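PDB 1OI4: Protein/nucleic acid deglycase 2 from Escherichia coli, which removes methylglyoxal and glyoxal adducts from glycated proteins and nucleotides, releasing the repaired molecule together with lactate or glycolate. Local coordinates for residues A[102-116]-A[129-141]. Sequence-based numbering, arbitrary orientation.
Sequences RGDNRFVTFTRDFVN and QLLISADVIRGRK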
loop_
_atom_site.group_PDB
_atom_site.type_symbol
_atom_site.label_atom_id
_atom_site.label_comp_id
_atom_site.label_asym_id
_atom_site.label_seq_id
_atom_site.Cartn_x
_atom_site.Cartn_y
_atom_site.Cartn_z
ATOM N N ARG A 102 -8.316 -1.449 2.205
ATOM C CA ARG A 102 -8.317 -0.580 3.379
ATOM C C ARG A 102 -9.036 0.754 3.195
ATOM O O ARG A 102 -9.173 1.524 4.143
ATOM C CB ARG A 102 -6.878 -0.347 3.870
ATOM C CG ARG A 102 -5.986 0.403 2.894
ATOM C CD ARG A 102 -4.520 0.350 3.330
ATOM N NE ARG A 102 -4.339 0.815 4.701
ATOM C CZ ARG A 102 -3.360 1.623 5.101
ATOM N NH1 ARG A 102 -2.457 2.068 4.235
ATOM N NH2 ARG A 102 -3.289 2.002 6.371
ATOM N N GLY A 103 -9.492 1.025 1.980
ATOM C CA GLY A 103 -10.223 2.252 1.720
ATOM C C GLY A 103 -11.725 2.009 1.781
ATOM O O GLY A 103 -12.525 2.892 1.461
ATOM N N ASP A 104 -12.107 0.803 2.194
ATOM C CA ASP A 104 -13.514 0.413 2.307
ATOM C C ASP A 104 -13.796 0.041 3.766
ATOM O O ASP A 104 -13.270 -0.957 4.274
ATOM C CB ASP A 104 -13.776 -0.766 1.359
ATOM C CG ASP A 104 -15.225 -1.230 1.361
ATOM O OD1 ASP A 104 -15.712 -1.603 0.273
ATOM O OD2 ASP A 104 -15.867 -1.247 2.432
ATOM N N ASN A 105 -14.619 0.846 4.438
ATOM C CA ASN A 105 -14.937 0.626 5.851
ATOM C C ASN A 105 -15.379 -0.786 6.210
ATOM O O ASN A 105 -15.132 -1.247 7.321
ATOM C CB ASN A 105 -15.999 1.627 6.330
ATOM C CG ASN A 105 -17.361 1.412 5.673
ATOM O OD1 ASN A 105 -18.239 0.735 6.219
ATOM N ND2 ASN A 105 -17.540 1.993 4.494
ATOM N N ARG A 106 -16.022 -1.478 5.278
ATOM C CA ARG A 106 -16.479 -2.834 5.553
ATOM C C ARG A 106 -15.328 -3.778 5.888
ATOM O O ARG A 106 -15.421 -4.561 6.831
ATOM C CB ARG A 106 -17.268 -3.378 4.362
ATOM C CG ARG A 106 -18.583 -2.649 4.114
ATOM C CD ARG A 106 -19.269 -3.184 2.868
ATOM N NE ARG A 106 -18.470 -2.951 1.672
ATOM C CZ ARG A 106 -18.766 -3.441 0.472
ATOM N NH1 ARG A 106 -19.845 -4.192 0.313
ATOM N NH2 ARG A 106 -17.989 -3.179 -0.565
ATOM N N PHE A 107 -14.244 -3.708 5.118
ATOM C CA PHE A 107 -13.103 -4.582 5.367
ATOM C C PHE A 107 -12.331 -4.166 6.610
ATOM O O PHE A 107 -11.804 -5.011 7.337
ATOM C CB PHE A 107 -12.179 -4.620 4.148
ATOM C CG PHE A 107 -12.820 -5.220 2.931
ATOM C CD1 PHE A 107 -13.558 -4.429 2.053
ATOM C CD2 PHE A 107 -12.751 -6.589 2.699
ATOM C CE1 PHE A 107 -14.223 -4.998 0.964
ATOM C CE2 PHE A 107 -13.414 -7.167 1.611
ATOM C CZ PHE A 107 -14.151 -6.371 0.746
ATOM N N VAL A 108 -12.275 -2.864 6.863
ATOM C CA VAL A 108 -11.575 -2.362 8.034
ATOM C C VAL A 108 -12.318 -2.802 9.291
ATOM O O VAL A 108 -11.703 -3.238 10.264
ATOM C CB VAL A 108 -11.473 -0.820 8.006
ATOM C CG1 VAL A 108 -10.728 -0.319 9.243
ATOM C CG2 VAL A 108 -10.749 -0.377 6.745
ATOM N N THR A 109 -13.644 -2.695 9.255
ATOM C CA THR A 109 -14.482 -3.089 10.383
ATOM C C THR A 109 -14.397 -4.598 10.623
ATOM O O THR A 109 -14.355 -5.054 11.770
ATOM C CB THR A 109 -15.956 -2.680 10.138
ATOM O OG1 THR A 109 -16.083 -1.260 10.295
ATOM C CG2 THR A 109 -16.888 -3.381 11.125
ATOM N N PHE A 110 -14.366 -5.369 9.540
ATOM C CA PHE A 110 -14.270 -6.821 9.642
ATOM C C PHE A 110 -12.953 -7.175 10.332
ATOM O O PHE A 110 -12.918 -7.986 11.263
ATOM C CB PHE A 110 -14.293 -7.450 8.248
ATOM C CG PHE A 110 -14.326 -8.953 8.257
ATOM C CD1 PHE A 110 -15.539 -9.635 8.242
ATOM C CD2 PHE A 110 -13.145 -9.685 8.288
ATOM C CE1 PHE A 110 -15.574 -11.028 8.256
ATOM C CE2 PHE A 110 -13.170 -11.078 8.303
ATOM C CZ PHE A 110 -14.390 -11.750 8.287
ATOM N N THR A 111 -11.873 -6.552 9.868
ATOM C CA THR A 111 -10.554 -6.790 10.426
ATOM C C THR A 111 -10.509 -6.410 11.906
ATOM O O THR A 111 -9.995 -7.164 12.730
ATOM C CB THR A 111 -9.474 -5.984 9.669
ATOM O OG1 THR A 111 -9.509 -6.323 8.275
ATOM C CG2 THR A 111 -8.087 -6.300 10.227
ATOM N N ARG A 112 -11.058 -5.243 12.236
ATOM C CA ARG A 112 -11.075 -4.759 13.614
ATOM C C ARG A 112 -11.820 -5.709 14.545
ATOM O O ARG A 112 -11.299 -6.112 15.586
ATOM C CB ARG A 112 -11.731 -3.377 13.679
ATOM C CG ARG A 112 -11.862 -2.812 15.089
ATOM C CD ARG A 112 -12.653 -1.503 15.103
ATOM N NE ARG A 112 -11.970 -0.458 14.350
ATOM C CZ ARG A 112 -12.464 0.143 13.272
ATOM N NH1 ARG A 112 -11.755 1.083 12.657
ATOM N NH2 ARG A 112 -13.662 -0.193 12.811
ATOM N N ASP A 113 -13.047 -6.046 14.169
ATOM C CA ASP A 113 -13.871 -6.944 14.963
ATOM C C ASP A 113 -13.247 -8.321 15.100
ATOM O O ASP A 113 -13.322 -8.935 16.168
ATOM C CB ASP A 113 -15.255 -7.075 14.339
ATOM C CG ASP A 113 -16.060 -5.800 14.447
ATOM O OD1 ASP A 113 -17.203 -5.782 13.949
ATOM O OD2 ASP A 113 -15.547 -4.818 15.027
ATOM N N PHE A 114 -12.625 -8.807 14.029
ATOM C CA PHE A 114 -12.006 -10.121 14.081
ATOM C C PHE A 114 -10.853 -10.109 15.077
ATOM O O PHE A 114 -10.739 -11.002 15.918
ATOM C CB PHE A 114 -11.492 -10.553 12.704
ATOM C CG PHE A 114 -11.321 -12.041 12.579
ATOM C CD1 PHE A 114 -12.392 -12.845 12.200
ATOM C CD2 PHE A 114 -10.120 -12.648 12.933
ATOM C CE1 PHE A 114 -12.273 -14.239 12.179
ATOM C CE2 PHE A 114 -9.990 -14.040 12.918
ATOM C CZ PHE A 114 -11.069 -14.836 12.541
ATOM N N VAL A 115 -10.002 -9.092 14.986
ATOM C CA VAL A 115 -8.873 -8.977 15.899
ATOM C C VAL A 115 -9.353 -8.872 17.346
ATOM O O VAL A 115 -8.813 -9.530 18.237
ATOM C CB VAL A 115 -8.007 -7.742 15.573
ATOM C CG1 VAL A 115 -6.971 -7.531 16.675
ATOM C CG2 VAL A 115 -7.308 -7.937 14.223
ATOM N N ASN A 116 -10.363 -8.040 17.579
ATOM C CA ASN A 116 -10.899 -7.865 18.926
ATOM C C ASN A 116 -11.586 -9.121 19.461
ATOM O O ASN A 116 -11.898 -9.202 20.649
ATOM C CB ASN A 116 -11.871 -6.682 18.972
ATOM C CG ASN A 116 -11.161 -5.337 18.886
ATOM O OD1 ASN A 116 -10.001 -5.215 19.270
ATOM N ND2 ASN A 116 -11.860 -4.324 18.401
ATOM N N GLN A 129 -1.313 -3.553 6.639
ATOM C CA GLN A 129 -1.959 -2.267 6.375
ATOM C C GLN A 129 -3.413 -2.267 6.849
ATOM O O GLN A 129 -3.918 -1.243 7.313
ATOM C CB GLN A 129 -1.883 -1.922 4.883
ATOM C CG GLN A 129 -0.454 -1.623 4.395
ATOM C CD GLN A 129 -0.403 -1.177 2.941
ATOM O OE1 GLN A 129 -0.859 -1.890 2.051
ATOM N NE2 GLN A 129 0.157 0.007 2.697
ATOM N N LEU A 130 -4.083 -3.413 6.740
ATOM C CA LEU A 130 -5.470 -3.500 7.176
ATOM C C LEU A 130 -5.547 -3.437 8.701
ATOM O O LEU A 130 -6.502 -2.895 9.258
ATOM C CB LEU A 130 -6.124 -4.777 6.627
ATOM C CG LEU A 130 -6.657 -4.582 5.194
ATOM C CD1 LEU A 130 -6.971 -5.906 4.518
ATOM C CD2 LEU A 130 -7.902 -3.715 5.257
ATOM N N LEU A 131 -4.525 -3.970 9.367
ATOM C CA LEU A 131 -4.456 -3.946 10.824
ATOM C C LEU A 131 -4.241 -2.499 11.265
ATOM O O LEU A 131 -4.771 -2.066 12.285
ATOM C CB LEU A 131 -3.302 -4.823 11.318
ATOM C CG LEU A 131 -3.428 -6.326 11.049
ATOM C CD1 LEU A 131 -2.166 -7.040 11.507
ATOM C CD2 LEU A 131 -4.642 -6.877 11.778
ATOM N N ILE A 132 -3.456 -1.756 10.491
ATOM C CA ILE A 132 -3.220 -0.347 10.793
ATOM C C ILE A 132 -4.550 0.394 10.682
ATOM O O ILE A 132 -4.948 1.114 11.595
ATOM C CB ILE A 132 -2.225 0.297 9.799
ATOM C CG1 ILE A 132 -0.803 -0.182 10.092
ATOM C CG2 ILE A 132 -2.304 1.820 9.886
ATOM C CD1 ILE A 132 0.235 0.357 9.116
ATOM N N SER A 133 -5.240 0.197 9.561
ATOM C CA SER A 133 -6.515 0.861 9.323
ATOM C C SER A 133 -7.560 0.533 10.393
ATOM O O SER A 133 -8.383 1.384 10.754
ATOM C CB SER A 133 -7.049 0.487 7.939
ATOM O OG SER A 133 -6.177 0.950 6.920
ATOM N N ALA A 134 -7.537 -0.701 10.891
ATOM C CA ALA A 134 -8.478 -1.106 11.927
ATOM C C ALA A 134 -8.022 -0.490 13.253
ATOM O O ALA A 134 -8.777 -0.447 14.224
ATOM C CB ALA A 134 -8.519 -2.630 12.033
ATOM N N ASP A 135 -6.775 -0.018 13.263
ATOM C CA ASP A 135 -6.145 0.608 14.421
ATOM C C ASP A 135 -6.187 -0.297 15.650
ATOM O O ASP A 135 -6.664 0.097 16.714
ATOM C CB ASP A 135 -6.810 1.955 14.715
ATOM C CG ASP A 135 -6.038 2.778 15.732
ATOM O OD1 ASP A 135 -4.792 2.770 15.687
ATOM O OD2 ASP A 135 -6.677 3.444 16.568
ATOM N N VAL A 136 -5.666 -1.508 15.493
ATOM C CA VAL A 136 -5.642 -2.488 16.570
ATOM C C VAL A 136 -4.257 -3.048 16.851
ATOM O O VAL A 136 -4.142 -4.169 17.337
ATOM C CB VAL A 136 -6.550 -3.687 16.250
ATOM C CG1 VAL A 136 -8.004 -3.249 16.225
ATOM C CG2 VAL A 136 -6.141 -4.296 14.909
ATOM N N ILE A 137 -3.207 -2.286 16.568
ATOM C CA ILE A 137 -1.867 -2.805 16.810
ATOM C C ILE A 137 -1.009 -1.966 17.747
ATOM O O ILE A 137 0.152 -2.299 17.995
ATOM C CB ILE A 137 -1.098 -3.014 15.479
ATOM C CG1 ILE A 137 -0.905 -1.677 14.757
ATOM C CG2 ILE A 137 -1.856 -3.998 14.595
ATOM C CD1 ILE A 137 -0.100 -1.786 13.470
ATOM N N ARG A 138 -1.567 -0.884 18.279
ATOM C CA ARG A 138 -0.797 -0.045 19.185
ATOM C C ARG A 138 -0.356 -0.889 20.376
ATOM O O ARG A 138 -1.180 -1.514 21.042
ATOM C CB ARG A 138 -1.636 1.147 19.652
ATOM C CG ARG A 138 -0.882 2.145 20.523
ATOM C CD ARG A 138 -1.640 3.468 20.583
ATOM N NE ARG A 138 -1.722 4.109 19.268
ATOM C CZ ARG A 138 -0.746 4.829 18.720
ATOM N NH1 ARG A 138 0.398 5.014 19.370
ATOM N NH2 ARG A 138 -0.914 5.368 17.518
ATOM N N GLY A 139 0.952 -0.926 20.615
ATOM C CA GLY A 139 1.485 -1.701 21.724
ATOM C C GLY A 139 1.717 -3.176 21.424
ATOM O O GLY A 139 2.253 -3.903 22.264
ATOM N N ARG A 140 1.327 -3.624 20.234
ATOM C CA ARG A 140 1.502 -5.025 19.865
ATOM C C ARG A 140 2.738 -5.267 19.003
ATOM O O ARG A 140 3.183 -4.386 18.258
ATOM C CB ARG A 140 0.246 -5.538 19.153
ATOM C CG ARG A 140 -1.022 -5.287 19.959
ATOM C CD ARG A 140 -2.188 -6.133 19.488
ATOM N NE ARG A 140 -1.929 -7.558 19.666
ATOM C CZ ARG A 140 -2.868 -8.496 19.610
ATOM N NH1 ARG A 140 -4.132 -8.158 19.386
ATOM N NH2 ARG A 140 -2.544 -9.769 19.763
ATOM N N LYS A 141 3.283 -6.475 19.105
ATOM C CA LYS A 141 4.486 -6.834 18.365
ATOM C C LYS A 141 4.207 -7.445 17.000
ATOM O O LYS A 141 3.399 -8.358 16.868
ATOM C CB LYS A 141 5.328 -7.818 19.182
ATOM C CG LYS A 141 5.638 -7.356 20.599
ATOM C CD LYS A 141 6.460 -8.393 21.340
ATOM C CE LYS A 141 6.715 -7.967 22.776
ATOM N NZ LYS A 141 7.536 -8.967 23.515
HETATM O O HOH W 1 -7.402 2.902 5.759
#
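Helix 105-116 crosses helix 129-134 almost perpendicularly, at -86° with the axes 8.4 Å apart, and Ala-134 sits at the crossing, its CB 3.7 Å from CB of Arg-112. Val-108 closes one flank there: a chi1 of -180° swings CG1 away from the backbone N and lays it against the carbonyl of Ser-133, and CG2 faces the CB of that serine. Deeper in, Thr-111 CG2 and Val-115 CG2 both press on CD2 of Leu-131, each crossing the leucine side chain at about a right angle, and Val-115 CG1 packs 3.8 Å from CG2 of Val-136. The hydroxyl of Thr-111 turns back to Phe-107 O, which also accepts the helical N-H of Thr-111 from the opposite face of its plane. Where helix 129-134 gives way to a Schellman motif at Asp-135, Arg-112 of the other helix bends at chi3 (-63°) and gives NE to Ala-134 O (3.2 Å), a bond tilted from the guanidinium plane.

Arg-102, ahead of helix 105-116, reaches over the same last turn of helix 129-134. Its guanidinium meets Ser-133 OG side-on and nearly in plane, through NE (2.9 Å) and NH2 (3.1 Å), while Gln-129 CB lies over one face, toward its rim. The same hydroxyl donates to a water (2.6 Å) that in turn donates to Arg-102 O, so the serine links both ends of this residue. NH1 forms a salt bridge with Asp-151 of the second subunit, which brings the contact to the interface with that subunit.

Both helices pack on parallel strands of the central mixed sheet, through Val-115 and Leu-131 on strand 121-124 and Leu-130 on strand 89-92. Such helix-on-sheet layering belongs to the alpha/beta fold of the DJ-1/PfpI family; helix 128-134 closely follows Cys-125, the probable nucleophile.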